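Local coordinates for 2-hydroxychromene-2-carboxylate isomerase (PDB 2IMF), which catalyses the reversible, glutathione-dependent isomerization of 2-hydroxychromene-2-carboxylate to trans-O-hydroxybenzylidenepyruvate in the naphthalene catabolic pathway, at residues Val3-Asp8 / Ile32-Ile37; Pro12-Ala17 / Phe166-Met171; Leu125-Ser130 / Ala139-Leu144. All blocks are in the same frame, centred on the assembly; numbering follows the deposited sequence. Where two conformers were deposited one is given.

Overall arrangement
Contacts 1 and 2 lie in the thioredoxin-like part of the chain, their centres about 9 Å apart, and they interlock in sequence: 3-8, 12-17, 32-37 and finally 166-171. Strand 2-7 belongs to contact 1 and borders strand 170-173 of contact 2 in the four-stranded sheet; helix 12-28, which carries 12-17 of contact 2, connects the two strands of contact 1. Tyr-6 N approaches Thr-170 O as a probable hydrogen bond. Contact 3 comes from the long, mainly helical insertion between strands 31-36 and 170-173, an arrangement characteristic of DsbA-like and kappa-class proteins. Its centre is about 20 Å from contact 1 and 24 Å from contact 2, so it belongs to the helical region remote from glutathione.

Contact 1. Residues Val3-Asp8 / Ile32-Ile37; sequences VDFYFD and IRYNAI
Tyr-6 and Asn-35 run out together from neighbouring parallel strands, the phenol ring stacked on the amide with planes 13° apart. Followed outward, Tyr-6 CB meets Ile-37 CD1 at 4.0 Å, then CD2 rests 3.5 Å from Asn-35 CB. Farther along, Tyr-6 CE2 is 3.6 Å from Asn-35 CG, and CZ of the same ring is 3.8 Å from Asn-35 ND2; the terminal OH is hydrogen-bonded to Arg-163. With an alanine here, the Asn-35 amide would probably be freer to turn, having lost the ring against its face, and Arg-163 would be left without the phenol oxygen. Two donors of Asn-35 grip Phe-5 O: the backbone N at 2.8 Å, and ND2 at 3.3 Å from above the carbonyl plane. On the sheet face away from Tyr-6, Phe-7 CG sits between its own N and carbonyl carbon (chi1 65°), which turns the ring toward the neighbouring strand, and Ala-36 CA stands 4.0 Å from the Phe-7 ring centroid in a CH-pi contact. Beside it the Phe-5 ring edge meets Tyr-34. Strands 2-7 and 31-36, joined by helix 12-28, form a right-handed beta-alpha-beta unit of the thioredoxin fold. Tyr-6 and Asn-35, with Ile-37 just past the strand end, pack on helix 147-162, Phe-5, Phe-7 and Tyr-34 on helices 12-28 and 99-115, while strand 170-173 flanks strand 2-7.

Contact 2. Residues Pro12-Ala17 / Phe166-Met171; sequences PFSYLA and FGVPTM. With GSH (glutathione), chain E; TOM (4-(2-methoxyphenyl)-2-oxobut-3-enoic acid), chain F.
Phe-13, whose CB touches Pro-169 CD, offers one ring face to glutathione: GSH CB1 stands 3.9 Å above the plane, over its centre. At the ring edge comes the bound methoxy analogue of the reaction product, TOM C6 lying 3.9 Å from Phe-13 CE2. Phe-166, by contrast, presents its edge to GSH O31; it also meets Trp-179 edge-to-face and Tyr-62 of the second subunit. This is the cis-proline motif of the thioredoxin fold, in which the loop before strand 170-173 faces the start of helix 12-28. The peptide bond before Pro-169 is cis, and Val-168, just ahead of it, pairs with the glutathione backbone through two bonds: Val-168 N donates to GSH O2 at 2.8 Å, and GSH N2 returns a bond to Val-168 O at 2.8 Å. Against the helix the proline ring is packed closely, Pro-169 CB and Ala-17 CB being 3.6 Å apart. Ser-14 is turned with OG anti to its carbonyl carbon (chi1 -66°), which sets OG 3.5 Å from Val-168 CB. Pro-169 N lies close too, but a proline nitrogen carries no proton and cannot donate. The hydroxyl instead bonds to Ser-11, the inferred nucleophile, making Ser-14 a probable second-shell support. Where the loop enters the strand, Thr-170 OG1 donates to Gly-167 O at 2.7 Å, arriving 54° out of the carbonyl plane.

Contact 3. Residues Leu125-Ser130 / Ala139-Leu144; sequences LPALVS and AFEHFL
Pro-126 and Phe-140 give up the most surface here, 63 and 59 Å² respectively, with Glu-141 third at 36 Å². The proline lies at one corner of the phenylalanine ring: Pro-126 CB is 3.8 Å from Phe-140 CE2, and Pro-126 O sits at the ring edge. Phe-140 reaches across because its CG stands opposite the backbone N (chi1 -180°). Leu-144 closes the cluster, its CD1 lying over one face of that ring, toward the rim, and 3.6 Å from Pro-126 CG. Near the same ring, Ser-130 OG comes within 3.3 Å of Phe-140 CD2, yet its hydrogen goes to Pro-126 O at 2.9 Å. That oxygen also accepts from Ser-130 N, the two donors arriving from opposite faces of its plane. Glu-141 reaches along the side of the contact with its chain extended beyond CG: OE2 accepts from a water at 2.7 Å that in turn takes the N-H of Ala-127, while OE1 forms a salt bridge with Arg-137. The axes of the two helical segments approach to 9.7 Å, their N-to-C directions 133° apart. Helices 125-133 and 137-145 thus form a splayed hairpin, which Val-129 and Phe-140 join to helix 99-115, and Pro-126 and Leu-144 to Arg-88 of helix 87-92.

Contact 1. Residues Val3-Asp8 / Ile32-Ile37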
loop_
_atom_site.group_PDB
_atom_site.type_symbol
_atom_site.label_atom_id
_atom_site.label_comp_id
_atom_site.label_asym_id
_atom_site.label_seq_id
_atom_site.Cartn_x
_atom_site.Cartn_y
_atom_site.Cartn_z
ATOM N N VAL A 3 6.151 0.625 20.836
ATOM C CA VAL A 3 5.297 0.406 19.627
ATOM C C VAL A 3 4.654 -0.969 19.711
ATOM O O VAL A 3 5.350 -1.965 19.991
ATOM C CB VAL A 3 6.161 0.533 18.381
ATOM C CG1 VAL A 3 5.472 0.002 17.138
ATOM C CG2 VAL A 3 6.564 2.004 18.222
ATOM N N ASP A 4 3.360 -1.074 19.513
ATOM C CA ASP A 4 2.705 -2.344 19.378
ATOM C C ASP A 4 2.767 -2.793 17.910
ATOM O O ASP A 4 2.407 -2.023 17.019
ATOM C CB ASP A 4 1.270 -2.215 19.864
ATOM C CG ASP A 4 1.184 -1.848 21.371
ATOM O OD1 ASP A 4 2.161 -2.097 22.141
ATOM O OD2 ASP A 4 0.166 -1.307 21.769
ATOM N N PHE A 5 3.214 -4.013 17.700
ATOM C CA PHE A 5 3.378 -4.603 16.366
ATOM C C PHE A 5 2.559 -5.826 16.231
ATOM O O PHE A 5 2.710 -6.790 17.004
ATOM C CB PHE A 5 4.860 -4.879 16.225
ATOM C CG PHE A 5 5.270 -5.596 14.950
ATOM C CD1 PHE A 5 4.728 -5.294 13.683
ATOM C CD2 PHE A 5 6.338 -6.522 15.023
ATOM C CE1 PHE A 5 5.176 -5.939 12.522
ATOM C CE2 PHE A 5 6.784 -7.184 13.846
ATOM C CZ PHE A 5 6.143 -6.899 12.599
ATOM N N TYR A 6 1.760 -5.830 15.175
ATOM C CA TYR A 6 0.846 -6.945 14.898
ATOM C C TYR A 6 1.262 -7.583 13.590
ATOM O O TYR A 6 1.405 -6.904 12.577
ATOM C CB TYR A 6 -0.588 -6.457 14.742
ATOM C CG TYR A 6 -1.131 -5.905 16.011
ATOM C CD1 TYR A 6 -0.831 -4.570 16.463
ATOM C CD2 TYR A 6 -1.825 -6.730 16.843
ATOM C CE1 TYR A 6 -1.335 -4.081 17.661
ATOM C CE2 TYR A 6 -2.337 -6.247 18.130
ATOM C CZ TYR A 6 -2.052 -4.919 18.450
ATOM O OH TYR A 6 -2.507 -4.440 19.716
ATOM N N PHE A 7 1.503 -8.885 13.584
ATOM C CA PHE A 7 2.026 -9.583 12.411
ATOM C C PHE A 7 1.410 -10.992 12.371
ATOM O O PHE A 7 0.876 -11.497 13.380
ATOM C CB PHE A 7 3.564 -9.690 12.450
ATOM C CG PHE A 7 4.080 -10.540 13.594
ATOM C CD1 PHE A 7 4.228 -10.020 14.864
ATOM C CD2 PHE A 7 4.326 -11.871 13.427
ATOM C CE1 PHE A 7 4.684 -10.818 15.899
ATOM C CE2 PHE A 7 4.694 -12.673 14.467
ATOM C CZ PHE A 7 4.897 -12.104 15.712
ATOM N N ASP A 8 1.521 -11.626 11.197
ATOM C CA ASP A 8 1.207 -13.059 10.968
ATOM C C ASP A 8 2.415 -13.559 10.166
ATOM O O ASP A 8 2.862 -12.858 9.246
ATOM C CB ASP A 8 -0.117 -13.159 10.180
ATOM C CG ASP A 8 -0.586 -14.600 9.924
ATOM O OD1 ASP A 8 0.289 -15.501 9.751
ATOM O OD2 ASP A 8 -1.798 -14.806 9.803
ATOM N N ILE A 32 9.529 -2.827 21.413
ATOM C CA ILE A 32 8.427 -3.391 20.566
ATOM C C ILE A 32 7.616 -4.344 21.393
ATOM O O ILE A 32 8.186 -5.295 21.987
ATOM C CB ILE A 32 8.987 -4.217 19.402
ATOM C CG1 ILE A 32 9.872 -3.359 18.488
ATOM C CG2 ILE A 32 7.849 -4.839 18.565
ATOM C CD1 ILE A 32 9.083 -2.255 17.803
ATOM N N ARG A 33 6.300 -4.173 21.406
ATOM C CA ARG A 33 5.399 -5.153 21.946
ATOM C C ARG A 33 4.860 -6.016 20.766
ATOM O O ARG A 33 4.044 -5.526 19.939
ATOM C CB ARG A 33 4.274 -4.496 22.737
ATOM C CG ARG A 33 3.318 -5.479 23.313
ATOM C CD ARG A 33 2.278 -4.784 24.241
ATOM N NE ARG A 33 2.748 -3.482 24.712
ATOM C CZ ARG A 33 1.982 -2.395 24.882
ATOM N NH1 ARG A 33 0.685 -2.416 24.629
ATOM N NH2 ARG A 33 2.522 -1.269 25.292
ATOM N N TYR A 34 5.280 -7.277 20.694
ATOM C CA TYR A 34 4.920 -8.171 19.561
ATOM C C TYR A 34 3.592 -8.866 19.768
ATOM O O TYR A 34 3.272 -9.316 20.904
ATOM C CB TYR A 34 5.961 -9.250 19.422
ATOM C CG TYR A 34 7.292 -8.755 19.005
ATOM C CD1 TYR A 34 8.212 -8.349 19.990
ATOM C CD2 TYR A 34 7.674 -8.650 17.658
ATOM C CE1 TYR A 34 9.480 -7.889 19.645
ATOM C CE2 TYR A 34 8.943 -8.185 17.325
ATOM C CZ TYR A 34 9.828 -7.777 18.336
ATOM O OH TYR A 34 11.072 -7.340 17.995
ATOM N N ASN A 35 2.790 -8.958 18.707
ATOM C CA ASN A 35 1.538 -9.631 18.753
ATOM C C ASN A 35 1.378 -10.497 17.494
ATOM O O ASN A 35 1.082 -9.976 16.427
ATOM C CB ASN A 35 0.390 -8.593 18.780
ATOM C CG ASN A 35 0.462 -7.637 20.001
ATOM O OD1 ASN A 35 0.033 -7.981 21.107
ATOM N ND2 ASN A 35 1.083 -6.500 19.804
ATOM N N ALA A 36 1.454 -11.818 17.659
ATOM C CA ALA A 36 1.198 -12.747 16.526
ATOM C C ALA A 36 -0.287 -12.995 16.436
ATOM O O ALA A 36 -0.911 -13.414 17.434
ATOM C CB ALA A 36 1.943 -14.075 16.699
ATOM N N ILE A 37 -0.882 -12.708 15.264
ATOM C CA ILE A 37 -2.338 -12.833 15.128
ATOM C C ILE A 37 -2.720 -13.504 13.831
ATOM O O ILE A 37 -1.916 -13.628 12.913
ATOM C CB ILE A 37 -3.100 -11.453 15.156
ATOM C CG1 ILE A 37 -2.536 -10.511 14.047
ATOM C CG2 ILE A 37 -2.828 -10.763 16.500
ATOM C CD1 ILE A 37 -3.389 -9.204 13.889
#

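Contact 2. Residues Pro12-Ala17 / Phe166-Met171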
loop_
_atom_site.group_PDB
_atom_site.type_symbol
_atom_site.label_atom_id
_atom_site.label_comp_id
_atom_site.label_asym_id
_atom_site.label_seq_id
_atom_site.Cartn_x
_atom_site.Cartn_y
_atom_site.Cartn_z
ATOM N N PRO A 12 4.675 -11.538 3.930
ATOM C CA PRO A 12 6.002 -11.029 3.562
ATOM C C PRO A 12 6.163 -9.531 3.852
ATOM O O PRO A 12 7.273 -9.105 4.088
ATOM C CB PRO A 12 6.085 -11.313 2.044
ATOM C CG PRO A 12 4.644 -11.310 1.584
ATOM C CD PRO A 12 3.823 -11.906 2.757
ATOM N N PHE A 13 5.086 -8.745 3.818
ATOM C CA PHE A 13 5.209 -7.356 4.230
ATOM C C PHE A 13 5.489 -7.277 5.715
ATOM O O PHE A 13 6.197 -6.347 6.160
ATOM C CB PHE A 13 3.925 -6.639 3.812
ATOM C CG PHE A 13 3.847 -6.459 2.299
ATOM C CD1 PHE A 13 4.656 -5.544 1.642
ATOM C CD2 PHE A 13 2.994 -7.243 1.576
ATOM C CE1 PHE A 13 4.591 -5.387 0.270
ATOM C CE2 PHE A 13 2.894 -7.088 0.161
ATOM C CZ PHE A 13 3.714 -6.183 -0.463
ATOM N N SER A 14 5.036 -8.251 6.491
ATOM C CA SER A 14 5.378 -8.304 7.908
ATOM C C SER A 14 6.828 -8.680 8.174
ATOM O O SER A 14 7.449 -8.188 9.137
ATOM C CB SER A 14 4.460 -9.244 8.669
ATOM O OG SER A 14 3.123 -8.757 8.681
ATOM N N TYR A 15 7.402 -9.535 7.287
ATOM C CA TYR A 15 8.780 -9.914 7.372
ATOM C C TYR A 15 9.579 -8.648 7.180
ATOM O O TYR A 15 10.522 -8.356 7.952
ATOM C CB TYR A 15 9.085 -10.878 6.240
ATOM C CG TYR A 15 10.538 -11.040 5.930
ATOM C CD1 TYR A 15 11.416 -11.612 6.857
ATOM C CD2 TYR A 15 11.019 -10.698 4.667
ATOM C CE1 TYR A 15 12.794 -11.831 6.493
ATOM C CE2 TYR A 15 12.359 -10.929 4.301
ATOM C CZ TYR A 15 13.225 -11.461 5.269
ATOM O OH TYR A 15 14.569 -11.693 4.998
ATOM N N LEU A 16 9.249 -7.850 6.153
ATOM C CA LEU A 16 9.975 -6.593 5.895
ATOM C C LEU A 16 9.828 -5.639 7.105
ATOM O O LEU A 16 10.798 -5.044 7.600
ATOM C CB LEU A 16 9.385 -5.895 4.700
ATOM C CG LEU A 16 9.686 -6.601 3.357
ATOM C CD1 LEU A 16 8.871 -5.957 2.250
ATOM C CD2 LEU A 16 11.229 -6.526 3.017
ATOM N N ALA A 17 8.601 -5.434 7.588
ATOM C CA ALA A 17 8.384 -4.564 8.756
ATOM C C ALA A 17 9.140 -5.036 9.967
ATOM O O ALA A 17 9.703 -4.192 10.709
ATOM C CB ALA A 17 6.875 -4.424 9.065
ATOM N N PHE A 166 -7.076 -4.570 10.812
ATOM C CA PHE A 166 -7.704 -5.318 9.689
ATOM C C PHE A 166 -6.667 -6.092 8.838
ATOM O O PHE A 166 -7.058 -6.863 7.959
ATOM C CB PHE A 166 -8.496 -4.346 8.785
ATOM C CG PHE A 166 -7.610 -3.273 8.186
ATOM C CD1 PHE A 166 -6.830 -3.557 7.030
ATOM C CD2 PHE A 166 -7.502 -1.994 8.800
ATOM C CE1 PHE A 166 -5.934 -2.629 6.553
ATOM C CE2 PHE A 166 -6.604 -1.078 8.287
ATOM C CZ PHE A 166 -5.843 -1.378 7.130
ATOM N N GLY A 167 -5.376 -5.859 9.104
ATOM C CA GLY A 167 -4.338 -6.505 8.294
ATOM C C GLY A 167 -3.028 -6.501 9.024
ATOM O O GLY A 167 -2.950 -6.053 10.189
ATOM N N VAL A 168 -2.010 -6.991 8.333
ATOM C CA VAL A 168 -0.669 -7.012 8.909
ATOM C C VAL A 168 0.300 -6.576 7.828
ATOM O O VAL A 168 0.059 -6.748 6.632
ATOM C CB VAL A 168 -0.267 -8.388 9.470
ATOM C CG1 VAL A 168 -1.156 -8.733 10.630
ATOM C CG2 VAL A 168 -0.405 -9.512 8.368
ATOM N N PRO A 169 1.425 -5.975 8.177
ATOM C CA PRO A 169 1.856 -5.568 9.544
ATOM C C PRO A 169 1.100 -4.317 9.962
ATOM O O PRO A 169 0.900 -3.406 9.165
ATOM C CB PRO A 169 3.365 -5.245 9.375
ATOM C CG PRO A 169 3.460 -4.797 7.880
ATOM C CD PRO A 169 2.395 -5.603 7.120
ATOM N N THR A 170 0.745 -4.267 11.257
ATOM C CA THR A 170 0.039 -3.092 11.807
ATOM C C THR A 170 0.865 -2.646 13.017
ATOM O O THR A 170 1.324 -3.479 13.804
ATOM C CB THR A 170 -1.439 -3.365 12.096
ATOM O OG1 THR A 170 -2.070 -3.598 10.835
ATOM C CG2 THR A 170 -2.073 -2.115 12.680
ATOM N N MET A 171 1.032 -1.331 13.133
ATOM C CA MET A 171 1.877 -0.734 14.200
ATOM C C MET A 171 1.049 0.323 14.890
ATOM O O MET A 171 0.382 1.119 14.189
ATOM C CB MET A 171 3.195 -0.108 13.713
ATOM C CG MET A 171 4.189 -1.133 13.247
ATOM S SD MET A 171 3.922 -2.004 11.684
ATOM C CE MET A 171 3.606 -0.681 10.504
HETATM N N1 GSH E . 1.406 -1.666 1.088
HETATM C CA1 GSH E . 1.675 -2.654 2.085
HETATM C C1 GSH E . 3.055 -2.676 2.637
HETATM O O11 GSH E . 3.288 -3.300 3.674
HETATM O O12 GSH E . 3.852 -2.201 1.798
HETATM C CB1 GSH E . 0.795 -3.893 1.970
HETATM C CG1 GSH E . 0.569 -4.721 3.234
HETATM C CD1 GSH E . -0.312 -5.902 2.938
HETATM O OE1 GSH E . -0.774 -6.078 1.704
HETATM N N2 GSH E . -0.596 -6.765 3.885
HETATM C CA2 GSH E . -1.573 -7.837 3.747
HETATM C C2 GSH E . -2.865 -7.550 4.379
HETATM O O2 GSH E . -2.866 -7.021 5.621
HETATM C CB2 GSH E . -0.966 -9.120 4.400
HETATM S SG2 GSH E . 0.424 -9.815 3.426
HETATM N N3 GSH E . -3.982 -7.761 3.746
HETATM C CA3 GSH E . -5.232 -7.259 4.316
HETATM C C3 GSH E . -5.822 -6.248 3.359
HETATM O O31 GSH E . -6.879 -5.685 3.698
HETATM O O32 GSH E . -5.272 -6.043 2.226
HETATM O O8 TOM F . -2.675 -11.843 0.151
HETATM C C9 TOM F . -2.711 -11.915 1.375
HETATM C C10 TOM F . -3.817 -12.451 2.127
HETATM O O11 TOM F . -4.820 -11.701 2.206
HETATM O O10 TOM F . -3.694 -13.545 2.715
HETATM C C8 TOM F . -1.635 -11.364 2.258
HETATM C C7 TOM F . -0.548 -10.748 1.853
HETATM C C1 TOM F . 0.432 -11.310 0.843
HETATM C C6 TOM F . 0.897 -10.398 -0.084
HETATM C C5 TOM F . 1.781 -10.818 -1.072
HETATM C C4 TOM F . 2.234 -12.149 -1.052
HETATM C C3 TOM F . 1.788 -13.065 -0.122
HETATM C C2 TOM F . 0.873 -12.611 0.846
HETATM O O2 TOM F . 0.392 -13.414 1.822
HETATM C C11 TOM F . 1.110 -14.646 1.929
#

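Contact 3. Residues Leu125-Ser130 / Ala139-Leu144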
loop_
_atom_site.group_PDB
_atom_site.type_symbol
_atom_site.label_atom_id
_atom_site.label_comp_id
_atom_site.label_asym_id
_atom_site.label_seq_id
_atom_site.Cartn_x
_atom_site.Cartn_y
_atom_site.Cartn_z
ATOM N N LEU A 125 10.366 -27.733 11.819
ATOM C CA LEU A 125 10.720 -26.326 12.139
ATOM C C LEU A 125 10.635 -25.979 13.647
ATOM O O LEU A 125 11.585 -25.295 14.092
ATOM C CB LEU A 125 9.898 -25.353 11.265
ATOM C CG LEU A 125 10.188 -23.865 11.411
ATOM C CD1 LEU A 125 11.647 -23.521 10.987
ATOM C CD2 LEU A 125 9.192 -23.136 10.477
ATOM N N PRO A 126 9.655 -26.497 14.409
ATOM C CA PRO A 126 9.726 -26.215 15.835
ATOM C C PRO A 126 11.049 -26.695 16.433
ATOM O O PRO A 126 11.632 -25.967 17.272
ATOM C CB PRO A 126 8.508 -26.968 16.363
ATOM C CG PRO A 126 7.548 -26.879 15.240
ATOM C CD PRO A 126 8.392 -27.160 14.018
ATOM N N ALA A 127 11.562 -27.862 16.068
ATOM C CA ALA A 127 12.832 -28.318 16.639
ATOM C C ALA A 127 14.000 -27.444 16.206
ATOM O O ALA A 127 14.940 -27.177 16.963
ATOM C CB ALA A 127 13.100 -29.786 16.282
ATOM N N LEU A 128 14.006 -27.040 14.929
ATOM C CA LEU A 128 15.084 -26.201 14.433
ATOM C C LEU A 128 15.088 -24.912 15.193
ATOM O O LEU A 128 16.170 -24.371 15.596
ATOM C CB LEU A 128 14.922 -25.938 12.936
ATOM C CG LEU A 128 15.171 -27.153 12.007
ATOM C CD1 LEU A 128 14.575 -26.950 10.649
ATOM C CD2 LEU A 128 16.651 -27.360 11.862
ATOM N N VAL A 129 13.901 -24.322 15.367
ATOM C CA VAL A 129 13.805 -23.013 16.101
ATOM C C VAL A 129 14.196 -23.193 17.572
ATOM O O VAL A 129 14.994 -22.336 18.105
ATOM C CB VAL A 129 12.404 -22.401 15.914
ATOM C CG1 VAL A 129 12.137 -21.241 16.895
ATOM C CG2 VAL A 129 12.254 -21.981 14.491
ATOM N N SER A 130 13.743 -24.292 18.182
ATOM C CA SER A 130 14.147 -24.577 19.578
ATOM C C SER A 130 15.641 -24.626 19.720
ATOM O O SER A 130 16.217 -24.066 20.691
ATOM C CB SER A 130 13.534 -25.894 20.048
ATOM O OG SER A 130 12.122 -25.791 20.138
ATOM N N ALA A 139 9.167 -29.678 25.080
ATOM C CA ALA A 139 8.252 -28.785 25.783
ATOM C C ALA A 139 7.637 -27.843 24.759
ATOM O O ALA A 139 6.446 -27.549 24.859
ATOM C CB ALA A 139 9.034 -28.041 26.846
ATOM N N PHE A 140 8.404 -27.326 23.792
ATOM C CA PHE A 140 7.839 -26.391 22.802
ATOM C C PHE A 140 6.811 -27.088 21.959
ATOM O O PHE A 140 5.749 -26.566 21.718
ATOM C CB PHE A 140 8.990 -25.743 21.999
ATOM C CG PHE A 140 8.543 -24.765 20.964
ATOM C CD1 PHE A 140 7.760 -23.697 21.296
ATOM C CD2 PHE A 140 8.948 -24.903 19.642
ATOM C CE1 PHE A 140 7.302 -22.761 20.333
ATOM C CE2 PHE A 140 8.582 -23.978 18.689
ATOM C CZ PHE A 140 7.723 -22.936 18.975
ATOM N N GLU A 141 7.151 -28.272 21.495
ATOM C CA GLU A 141 6.234 -28.971 20.612
ATOM C C GLU A 141 4.934 -29.306 21.365
ATOM O O GLU A 141 3.814 -29.228 20.837
ATOM C CB GLU A 141 6.862 -30.263 20.094
ATOM C CG GLU A 141 7.959 -29.969 19.064
ATOM C CD GLU A 141 8.723 -31.178 18.632
ATOM O OE1 GLU A 141 8.589 -32.278 19.234
ATOM O OE2 GLU A 141 9.531 -31.003 17.706
ATOM N N HIS A 142 5.056 -29.669 22.661
ATOM C CA HIS A 142 3.850 -29.911 23.447
ATOM C C HIS A 142 3.046 -28.626 23.587
ATOM O O HIS A 142 1.805 -28.659 23.506
ATOM C CB HIS A 142 4.204 -30.467 24.846
ATOM C CG HIS A 142 4.477 -31.934 24.840
ATOM N ND1 HIS A 142 5.623 -32.492 24.298
ATOM C CD2 HIS A 142 3.696 -32.976 25.234
ATOM C CE1 HIS A 142 5.531 -33.821 24.358
ATOM N NE2 HIS A 142 4.400 -34.131 24.962
ATOM N N PHE A 143 3.713 -27.511 23.857
ATOM C CA PHE A 143 3.014 -26.230 23.922
ATOM C C PHE A 143 2.219 -25.947 22.633
ATOM O O PHE A 143 1.037 -25.540 22.665
ATOM C CB PHE A 143 4.011 -25.112 24.203
ATOM C CG PHE A 143 3.372 -23.749 24.201
ATOM C CD1 PHE A 143 2.727 -23.254 25.357
ATOM C CD2 PHE A 143 3.406 -22.943 23.039
ATOM C CE1 PHE A 143 2.104 -22.026 25.309
ATOM C CE2 PHE A 143 2.791 -21.705 23.042
ATOM C CZ PHE A 143 2.136 -21.272 24.190
ATOM N N LEU A 144 2.856 -26.160 21.481
ATOM C CA LEU A 144 2.167 -25.880 20.164
ATOM C C LEU A 144 0.845 -26.571 20.009
ATOM O O LEU A 144 -0.057 -26.017 19.384
ATOM C CB LEU A 144 3.048 -26.312 18.998
ATOM C CG LEU A 144 4.279 -25.429 18.906
ATOM C CD1 LEU A 144 5.215 -25.946 17.807
ATOM C CD2 LEU A 144 3.920 -24.025 18.656
HETATM O O HOH W 1 9.909 -30.006 15.201
#